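Local coordinates for protein coenzyme A transferase (Yersinia pestis, PDB 3QLI) that probably transfers coenzyme A between acyl groups and carboxylates such as acetate, and binds coenzyme A, at residues A[19-24]-A[194-199]; A[52-57]-A[201-206]; A[218-223]-A[413-418]. All coordinates share one frame; numbering follows the deposited sequence.

Interaction 1 of 3, residues A[19-24]-A[194-199]; sequences RALYDE and IHISEV
Ile196 pushes its CD1 methyl against the helix backbone where Leu21 passes into Tyr22, and the contact is van der Waals packing, with no hydrogen bond between the two segments. Ile196 CD1 lies 3.4 Å from Tyr22 N and 3.8 Å from Leu21 C, and it meets CB of both residues. The side chain can reach this far because CG1 stands anti to the backbone N (chi1 -176°) and the chain continues extended through chi2, carrying CD1 straight out from the 3-10 turn. A long, branched isoleucine suits the place: its tip fills the angle between two successive helix side chains. Leucine suits position 21, where a branched apolar chain faces the turn: beyond its CB, Leu21 CD1 reaches to 4.1 Å from Ile196 CG2.

The aromatic contribution is smaller. The Tyr22 side chain crosses Ile196 at about a right angle, touching it mainly through CB, with Tyr22 CD1 4.1 Å from Ile196 CD1. The hydroxyl lies beyond this contact and is hydrogen-bonded to Glu204, which satisfies the polar end of a residue otherwise used for packing.

Polar bonds shape the 194-199 side from within. His195 ND1 and Ser197 OG are 2.8 Å apart in a hydrogen bond, and the backbone bonds Glu198 N to His195 O and Val199 N to Ile196 O close the short 3-10 segment. Ile196 CG2 also sits over one face of the His195 ring, offset toward its rim.

This is packing of the N-terminal helix 18-25 against the turn that follows strand 193-195. Ile196 and Tyr22 both also touch Met151, Phe157 of strand 156-158 and Ile202 of strand 201-204, while Tyr22 reaches Val180 of strand 175-180; the helix thus sits beside the edge of the parallel sheet.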
loop_
_atom_site.group_PDB
_atom_site.type_symbol
_atom_site.label_atom_id
_atom_site.label_comp_id
_atom_site.label_asym_id
_atom_site.label_seq_id
_atom_site.Cartn_x
_atom_site.Cartn_y
_atom_site.Cartn_z
ATOM N N ARG A 19 40.509 15.431 -18.365
ATOM C CA ARG A 19 40.359 15.900 -19.733
ATOM C C ARG A 19 40.837 14.837 -20.719
ATOM O O ARG A 19 40.277 14.690 -21.800
ATOM C CB ARG A 19 41.052 17.245 -19.938
ATOM C CG ARG A 19 40.242 18.387 -19.363
ATOM C CD ARG A 19 40.974 19.705 -19.482
ATOM N NE ARG A 19 42.219 19.689 -18.729
ATOM C CZ ARG A 19 43.002 20.749 -18.572
ATOM N NH1 ARG A 19 42.652 21.910 -19.116
ATOM N NH2 ARG A 19 44.123 20.649 -17.871
ATOM N N ALA A 20 41.843 14.068 -20.318
ATOM C CA ALA A 20 42.296 12.945 -21.122
ATOM C C ALA A 20 41.215 11.869 -21.167
ATOM O O ALA A 20 40.974 11.262 -22.212
ATOM C CB ALA A 20 43.608 12.374 -20.573
ATOM N N LEU A 21 40.562 11.632 -20.033
ATOM C CA LEU A 21 39.499 10.634 -19.989
ATOM C C LEU A 21 38.322 11.102 -20.836
ATOM O O LEU A 21 37.723 10.311 -21.558
ATOM C CB LEU A 21 39.044 10.372 -18.550
ATOM C CG LEU A 21 40.069 9.733 -17.617
ATOM C CD1 LEU A 21 39.489 9.510 -16.219
ATOM C CD2 LEU A 21 40.560 8.424 -18.218
ATOM N N TYR A 22 37.999 12.391 -20.748
ATOM C CA TYR A 22 36.873 12.944 -21.493
ATOM C C TYR A 22 37.091 12.761 -22.990
ATOM O O TYR A 22 36.179 12.379 -23.730
ATOM C CB TYR A 22 36.718 14.423 -21.171
ATOM C CG TYR A 22 35.395 15.045 -21.559
ATOM C CD1 TYR A 22 34.365 15.175 -20.630
ATOM C CD2 TYR A 22 35.179 15.530 -22.844
ATOM C CE1 TYR A 22 33.157 15.774 -20.973
ATOM C CE2 TYR A 22 33.973 16.126 -23.196
ATOM C CZ TYR A 22 32.962 16.238 -22.257
ATOM O OH TYR A 22 31.762 16.829 -22.597
ATOM N N ASP A 23 38.314 13.035 -23.432
ATOM C CA ASP A 23 38.639 12.958 -24.845
ATOM C C ASP A 23 38.605 11.516 -25.340
ATOM O O ASP A 23 38.189 11.260 -26.467
ATOM C CB ASP A 23 39.998 13.599 -25.124
ATOM C CG ASP A 23 40.028 15.071 -24.759
ATOM O OD1 ASP A 23 39.085 15.814 -25.119
ATOM O OD2 ASP A 23 40.998 15.486 -24.094
ATOM N N GLU A 24 39.033 10.579 -24.501
ATOM C CA GLU A 24 38.956 9.164 -24.856
ATOM C C GLU A 24 37.506 8.683 -24.976
ATOM O O GLU A 24 37.176 7.913 -25.873
ATOM C CB GLU A 24 39.703 8.309 -23.835
ATOM C CG GLU A 24 41.170 8.688 -23.665
ATOM C CD GLU A 24 41.836 7.931 -22.529
ATOM O OE1 GLU A 24 42.986 8.275 -22.169
ATOM O OE2 GLU A 24 41.205 6.990 -21.994
ATOM N N ILE A 194 27.956 12.162 -10.888
ATOM C CA ILE A 194 28.636 10.932 -11.293
ATOM C C ILE A 194 30.000 11.257 -11.862
ATOM O O ILE A 194 30.104 12.080 -12.772
ATOM C CB ILE A 194 27.882 10.185 -12.413
ATOM C CG1 ILE A 194 26.365 10.257 -12.218
ATOM C CG2 ILE A 194 28.411 8.741 -12.538
ATOM C CD1 ILE A 194 25.872 9.539 -11.004
ATOM N N HIS A 195 31.036 10.602 -11.357
ATOM C CA HIS A 195 32.389 10.868 -11.819
ATOM C C HIS A 195 32.651 10.281 -13.210
ATOM O O HIS A 195 32.119 9.233 -13.558
ATOM C CB HIS A 195 33.406 10.313 -10.824
ATOM C CG HIS A 195 34.797 10.793 -11.066
ATOM N ND1 HIS A 195 35.764 10.006 -11.651
ATOM C CD2 HIS A 195 35.380 11.992 -10.823
ATOM C CE1 HIS A 195 36.891 10.692 -11.740
ATOM N NE2 HIS A 195 36.683 11.898 -11.244
ATOM N N ILE A 196 33.496 10.949 -13.995
ATOM C CA ILE A 196 33.802 10.478 -15.349
ATOM C C ILE A 196 34.347 9.038 -15.359
ATOM O O ILE A 196 34.154 8.295 -16.327
ATOM C CB ILE A 196 34.769 11.456 -16.070
ATOM C CG1 ILE A 196 35.011 11.004 -17.512
ATOM C CG2 ILE A 196 36.076 11.567 -15.302
ATOM C CD1 ILE A 196 35.646 12.057 -18.384
ATOM N N SER A 197 34.997 8.628 -14.273
ATOM C CA SER A 197 35.523 7.274 -14.194
ATOM C C SER A 197 34.408 6.228 -14.195
ATOM O O SER A 197 34.669 5.045 -14.395
ATOM C CB SER A 197 36.429 7.106 -12.963
ATOM O OG SER A 197 35.693 7.245 -11.760
ATOM N N GLU A 198 33.171 6.670 -13.985
ATOM C CA GLU A 198 32.005 5.793 -13.940
ATOM C C GLU A 198 31.172 5.866 -15.217
ATOM O O GLU A 198 30.116 5.256 -15.301
ATOM C CB GLU A 198 31.097 6.180 -12.770
ATOM C CG GLU A 198 31.284 5.325 -11.549
ATOM C CD GLU A 198 32.430 5.790 -10.684
ATOM O OE1 GLU A 198 32.270 6.835 -10.017
ATOM O OE2 GLU A 198 33.483 5.111 -10.660
ATOM N N VAL A 199 31.650 6.634 -16.189
ATOM C CA VAL A 199 30.937 6.878 -17.429
ATOM C C VAL A 199 31.655 6.112 -18.544
ATOM O O VAL A 199 32.883 6.117 -18.620
ATOM C CB VAL A 199 30.907 8.392 -17.728
ATOM C CG1 VAL A 199 30.365 8.678 -19.121
ATOM C CG2 VAL A 199 30.085 9.132 -16.642
#

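Interaction 2 of 3, residues A[52-57]-A[201-206]; sequences PALLKA and AIVENH
Val203 meets Leu54 with both methyls: Val203 CG2 lies 3.7 Å from Leu54 CD2, and Val203 CG1 is 3.9 Å from the same atom. Leu54 CG is anti to its carbonyl carbon (chi1 -69°), which brings the CD2 branch up to the strand. A beta-branched valine suits an extended strand, and its short, broad end matches the forked end of leucine. Ala32 of helix 29-32 touches both side chains and extends the apolar patch.

Two residues on, Asn205 also faces the helix, just past strand 201-204. Asn205 CB and CG both lie 3.9 Å from Ala53 CB, and Asn205 ND2 comes 3.6 Å from Pro52 CG. The small alanine lets the amide come close to the first turn, where no earlier helix carbonyl awaits a backbone N-H, so proline's lack of one costs nothing. Asn205 ND2 donates instead to Glu179 OE2 of strand 175-180, which also takes Ala53 N, while Glu179 OE1 takes Leu54 N.

Helix 52-63 therefore meets the strand at Val203 by apolar contact and the residue just beyond it by packing and a shared partner, Glu179. That negative charge at the helix N-terminus would probably be favoured by the helix dipole.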
loop_
_atom_site.group_PDB
_atom_site.type_symbol
_atom_site.label_atom_id
_atom_site.label_comp_id
_atom_site.label_asym_id
_atom_site.label_seq_id
_atom_site.Cartn_x
_atom_site.Cartn_y
_atom_site.Cartn_z
ATOM N N PRO A 52 18.054 13.156 -26.365
ATOM C CA PRO A 52 17.559 13.193 -27.750
ATOM C C PRO A 52 18.549 12.729 -28.808
ATOM O O PRO A 52 18.122 12.074 -29.752
ATOM C CB PRO A 52 17.207 14.676 -27.972
ATOM C CG PRO A 52 17.966 15.423 -26.891
ATOM C CD PRO A 52 17.947 14.476 -25.714
ATOM N N ALA A 53 19.827 13.050 -28.676
ATOM C CA ALA A 53 20.773 12.652 -29.717
ATOM C C ALA A 53 21.045 11.147 -29.679
ATOM O O ALA A 53 21.131 10.483 -30.724
ATOM C CB ALA A 53 22.073 13.454 -29.610
ATOM N N LEU A 54 21.166 10.608 -28.470
ATOM C CA LEU A 54 21.384 9.172 -28.288
ATOM C C LEU A 54 20.154 8.397 -28.743
ATOM O O LEU A 54 20.277 7.365 -29.395
ATOM C CB LEU A 54 21.714 8.841 -26.820
ATOM C CG LEU A 54 23.078 9.332 -26.325
ATOM C CD1 LEU A 54 23.243 9.102 -24.811
ATOM C CD2 LEU A 54 24.223 8.651 -27.091
ATOM N N LEU A 55 18.971 8.887 -28.405
ATOM C CA LEU A 55 17.747 8.188 -28.790
ATOM C C LEU A 55 17.492 8.259 -30.301
ATOM O O LEU A 55 16.994 7.301 -30.898
ATOM C CB LEU A 55 16.544 8.715 -28.008
ATOM C CG LEU A 55 16.616 8.374 -26.513
ATOM C CD1 LEU A 55 15.426 8.980 -25.789
ATOM C CD2 LEU A 55 16.681 6.862 -26.268
ATOM N N LYS A 56 17.837 9.386 -30.919
ATOM C CA LYS A 56 17.732 9.457 -32.377
ATOM C C LYS A 56 18.674 8.444 -33.023
ATOM O O LYS A 56 18.290 7.729 -33.961
ATOM C CB LYS A 56 18.029 10.870 -32.888
ATOM C CG LYS A 56 18.018 10.983 -34.411
ATOM C CD LYS A 56 18.329 12.409 -34.850
ATOM C CE LYS A 56 18.458 12.501 -36.363
ATOM N NZ LYS A 56 17.127 12.575 -37.023
ATOM N N ALA A 57 19.906 8.372 -32.524
ATOM C CA ALA A 57 20.894 7.454 -33.089
ATOM C C ALA A 57 20.483 5.980 -32.898
ATOM O O ALA A 57 20.684 5.134 -33.774
ATOM C CB ALA A 57 22.278 7.719 -32.486
ATOM N N ALA A 201 30.806 6.241 -22.021
ATOM C CA ALA A 201 30.902 7.017 -23.251
ATOM C C ALA A 201 30.142 8.318 -23.124
ATOM O O ALA A 201 29.166 8.409 -22.367
ATOM C CB ALA A 201 30.386 6.208 -24.440
ATOM N N ILE A 202 30.586 9.316 -23.884
ATOM C CA ILE A 202 30.044 10.668 -23.817
ATOM C C ILE A 202 29.717 11.215 -25.203
ATOM O O ILE A 202 30.530 11.102 -26.126
ATOM C CB ILE A 202 31.083 11.622 -23.203
ATOM C CG1 ILE A 202 31.535 11.101 -21.834
ATOM C CG2 ILE A 202 30.532 13.056 -23.144
ATOM C CD1 ILE A 202 32.868 11.705 -21.357
ATOM N N VAL A 203 28.532 11.796 -25.353
ATOM C CA VAL A 203 28.243 12.619 -26.527
ATOM C C VAL A 203 27.811 13.984 -26.022
ATOM O O VAL A 203 27.476 14.129 -24.842
ATOM C CB VAL A 203 27.144 12.011 -27.435
ATOM C CG1 VAL A 203 27.526 10.593 -27.855
ATOM C CG2 VAL A 203 25.771 12.020 -26.733
ATOM N N GLU A 204 27.833 14.982 -26.906
ATOM C CA GLU A 204 27.466 16.353 -26.541
ATOM C C GLU A 204 26.369 16.843 -27.466
ATOM O O GLU A 204 26.475 16.726 -28.694
ATOM C CB GLU A 204 28.673 17.294 -26.646
ATOM C CG GLU A 204 29.801 16.964 -25.670
ATOM C CD GLU A 204 31.114 17.694 -25.968
ATOM O OE1 GLU A 204 31.369 18.062 -27.139
ATOM O OE2 GLU A 204 31.908 17.883 -25.024
ATOM N N ASN A 205 25.317 17.387 -26.871
ATOM C CA ASN A 205 24.171 17.893 -27.614
ATOM C C ASN A 205 23.484 18.976 -26.803
ATOM O O ASN A 205 22.684 18.678 -25.905
ATOM C CB ASN A 205 23.168 16.776 -27.927
ATOM C CG ASN A 205 22.067 17.236 -28.869
ATOM O OD1 ASN A 205 22.343 17.874 -29.883
ATOM N ND2 ASN A 205 20.817 16.927 -28.535
ATOM N N HIS A 206 23.791 20.231 -27.123
ATOM C CA HIS A 206 23.262 21.377 -26.373
ATOM C C HIS A 206 21.973 21.888 -26.978
ATOM O O HIS A 206 21.992 22.555 -28.013
ATOM C CB HIS A 206 24.296 22.502 -26.339
ATOM C CG HIS A 206 25.656 22.049 -25.907
ATOM N ND1 HIS A 206 25.928 21.650 -24.615
ATOM C CD2 HIS A 206 26.819 21.930 -26.591
ATOM C CE1 HIS A 206 27.200 21.300 -24.521
ATOM N NE2 HIS A 206 27.762 21.461 -25.707
#

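Interaction 3 of 3, residues A[218-223]-A[413-418]; sequences IPEYTS and VTEFGA
Two acidic side chains, Glu220 and Glu415, lie side by side and point the same way, although both would be expected to carry negative charge. Glu220 OE2 and Glu415 OE2 are 4.5 Å apart, with the carboxylate planes turned 83° from each other. A water bridges them, donating to Glu220 OE2 at 2.7 Å and to Glu415 OE2 at 2.8 Å. Both chains bend at chi2, and Glu220 CG rests 3.6 Å from Glu415 CD, so methylene meets carboxylate. Glu415 OE2 is also hydrogen-bonded to Ser384. The Glu220 side chain lies about 8 Å from that of Arg393, a coenzyme A-binding residue.

One turn along the helix, Ser223 OG donates to Glu415 O at 2.8 Å, tilted 25° from the carbonyl plane. With OG anti to the backbone N (chi1 165°), serine's single carbon is enough to reach this carbonyl. It belongs to a type I turn from Thr414 to Gly417, where strand 411-414 doubles back into strand 417-420. Thr414 OG1 accepts from Phe416 N in an ST turn, and the Gly417 backbone conformation calls for glycine.

Helix 220-230 is thus tied to the hairpin by a direct bond and a water; the water and Ser384 probably ease the repulsion between the glutamates.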
loop_
_atom_site.group_PDB
_atom_site.type_symbol
_atom_site.label_atom_id
_atom_site.label_comp_id
_atom_site.label_asym_id
_atom_site.label_seq_id
_atom_site.Cartn_x
_atom_site.Cartn_y
_atom_site.Cartn_z
ATOM N N ILE A 218 -9.063 25.864 -15.211
ATOM C CA ILE A 218 -10.513 25.862 -15.348
ATOM C C ILE A 218 -11.128 26.612 -14.174
ATOM O O ILE A 218 -10.471 26.827 -13.150
ATOM C CB ILE A 218 -11.091 24.435 -15.456
ATOM C CG1 ILE A 218 -10.743 23.608 -14.217
ATOM C CG2 ILE A 218 -10.574 23.749 -16.712
ATOM C CD1 ILE A 218 -11.183 22.156 -14.323
ATOM N N PRO A 219 -12.384 27.041 -14.318
ATOM C CA PRO A 219 -12.970 27.820 -13.224
ATOM C C PRO A 219 -12.942 27.074 -11.878
ATOM O O PRO A 219 -12.665 27.695 -10.849
ATOM C CB PRO A 219 -14.412 28.054 -13.696
ATOM C CG PRO A 219 -14.338 27.951 -15.197
ATOM C CD PRO A 219 -13.302 26.894 -15.463
ATOM N N GLU A 220 -13.233 25.775 -11.884
ATOM C CA GLU A 220 -13.333 25.009 -10.632
ATOM C C GLU A 220 -12.076 25.086 -9.775
ATOM O O GLU A 220 -12.139 24.890 -8.566
ATOM C CB GLU A 220 -13.672 23.544 -10.894
ATOM C CG GLU A 220 -15.021 23.336 -11.553
ATOM C CD GLU A 220 -14.926 23.280 -13.073
ATOM O OE1 GLU A 220 -14.268 24.159 -13.672
ATOM O OE2 GLU A 220 -15.512 22.347 -13.665
ATOM N N TYR A 221 -10.939 25.366 -10.402
ATOM C CA TYR A 221 -9.660 25.388 -9.695
ATOM C C TYR A 221 -9.575 26.533 -8.706
ATOM O O TYR A 221 -8.803 26.474 -7.757
ATOM C CB TYR A 221 -8.484 25.496 -10.676
ATOM C CG TYR A 221 -8.188 24.230 -11.472
ATOM C CD1 TYR A 221 -8.827 23.033 -11.183
ATOM C CD2 TYR A 221 -7.262 24.244 -12.509
ATOM C CE1 TYR A 221 -8.561 21.875 -11.917
ATOM C CE2 TYR A 221 -6.987 23.098 -13.250
ATOM C CZ TYR A 221 -7.635 21.919 -12.949
ATOM O OH TYR A 221 -7.356 20.785 -13.684
ATOM N N THR A 222 -10.338 27.594 -8.939
ATOM C CA THR A 222 -10.307 28.712 -8.009
ATOM C C THR A 222 -10.802 28.250 -6.650
ATOM O O THR A 222 -10.118 28.428 -5.646
ATOM C CB THR A 222 -11.117 29.919 -8.504
ATOM O OG1 THR A 222 -10.513 30.421 -9.702
ATOM C CG2 THR A 222 -11.128 31.022 -7.449
ATOM N N SER A 223 -11.984 27.643 -6.619
ATOM C CA SER A 223 -12.540 27.177 -5.350
ATOM C C SER A 223 -11.680 26.061 -4.771
ATOM O O SER A 223 -11.405 26.024 -3.580
ATOM C CB SER A 223 -13.958 26.647 -5.541
ATOM O OG SER A 223 -14.342 25.887 -4.404
ATOM N N VAL A 413 -11.322 16.408 -2.188
ATOM C CA VAL A 413 -11.743 17.792 -2.410
ATOM C C VAL A 413 -12.280 17.964 -3.818
ATOM O O VAL A 413 -11.690 17.461 -4.771
ATOM C CB VAL A 413 -10.570 18.769 -2.239
ATOM C CG1 VAL A 413 -10.955 20.184 -2.748
ATOM C CG2 VAL A 413 -10.114 18.799 -0.771
ATOM N N THR A 414 -13.414 18.661 -3.938
ATOM C CA THR A 414 -13.901 19.144 -5.228
ATOM C C THR A 414 -14.194 20.637 -5.042
ATOM O O THR A 414 -13.940 21.190 -3.974
ATOM C CB THR A 414 -15.205 18.428 -5.696
ATOM O OG1 THR A 414 -16.305 18.846 -4.873
ATOM C CG2 THR A 414 -15.081 16.886 -5.648
ATOM N N GLU A 415 -14.733 21.287 -6.066
ATOM C CA GLU A 415 -15.083 22.701 -5.943
ATOM C C GLU A 415 -16.192 22.934 -4.898
ATOM O O GLU A 415 -16.428 24.070 -4.462
ATOM C CB GLU A 415 -15.451 23.305 -7.309
ATOM C CG GLU A 415 -16.788 22.854 -7.909
ATOM C CD GLU A 415 -16.675 21.625 -8.804
ATOM O OE1 GLU A 415 -15.734 20.815 -8.631
ATOM O OE2 GLU A 415 -17.530 21.464 -9.700
ATOM N N PHE A 416 -16.840 21.861 -4.458
ATOM C CA PHE A 416 -17.898 21.985 -3.431
ATOM C C PHE A 416 -17.480 21.697 -1.981
ATOM O O PHE A 416 -18.304 21.734 -1.067
ATOM C CB PHE A 416 -19.117 21.147 -3.824
ATOM C CG PHE A 416 -19.707 21.555 -5.145
ATOM C CD1 PHE A 416 -20.317 22.793 -5.291
ATOM C CD2 PHE A 416 -19.608 20.729 -6.246
ATOM C CE1 PHE A 416 -20.853 23.186 -6.515
ATOM C CE2 PHE A 416 -20.143 21.106 -7.471
ATOM C CZ PHE A 416 -20.760 22.336 -7.609
ATOM N N GLY A 417 -16.198 21.433 -1.751
ATOM C CA GLY A 417 -15.734 21.323 -0.377
ATOM C C GLY A 417 -14.793 20.152 -0.180
ATOM O O GLY A 417 -14.229 19.665 -1.144
ATOM N N ALA A 418 -14.658 19.699 1.063
ATOM C CA ALA A 418 -13.685 18.673 1.418
ATOM C C ALA A 418 -14.301 17.662 2.381
ATOM O O ALA A 418 -15.163 18.006 3.189
ATOM C CB ALA A 418 -12.466 19.316 2.062
HETATM O O HOH W 1 -16.862 20.495 -12.218
#

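In the fold
Interactions 1 and 2 belong to the same N-terminal family region and gather at the parallel sheet's edge strand 201-204: helix 18-25 and the turn after strand 193-195 meet it at one place, helix 52-63 at another. Their centres are about 16 Å apart, they touch, in part through side chains packing on Ile202, and their segments alternate along the chain. Interaction 3 comes later, in series, joining helix 220-230 to the hairpin of strands 411-414 and 417-420 at the edge of the mixed sheet. Its centre lies about 52 Å from that of interaction 1 and about 44 Å from that of interaction 2. The two regions, on opposite sides of the chain's centre, do not meet through these contacts.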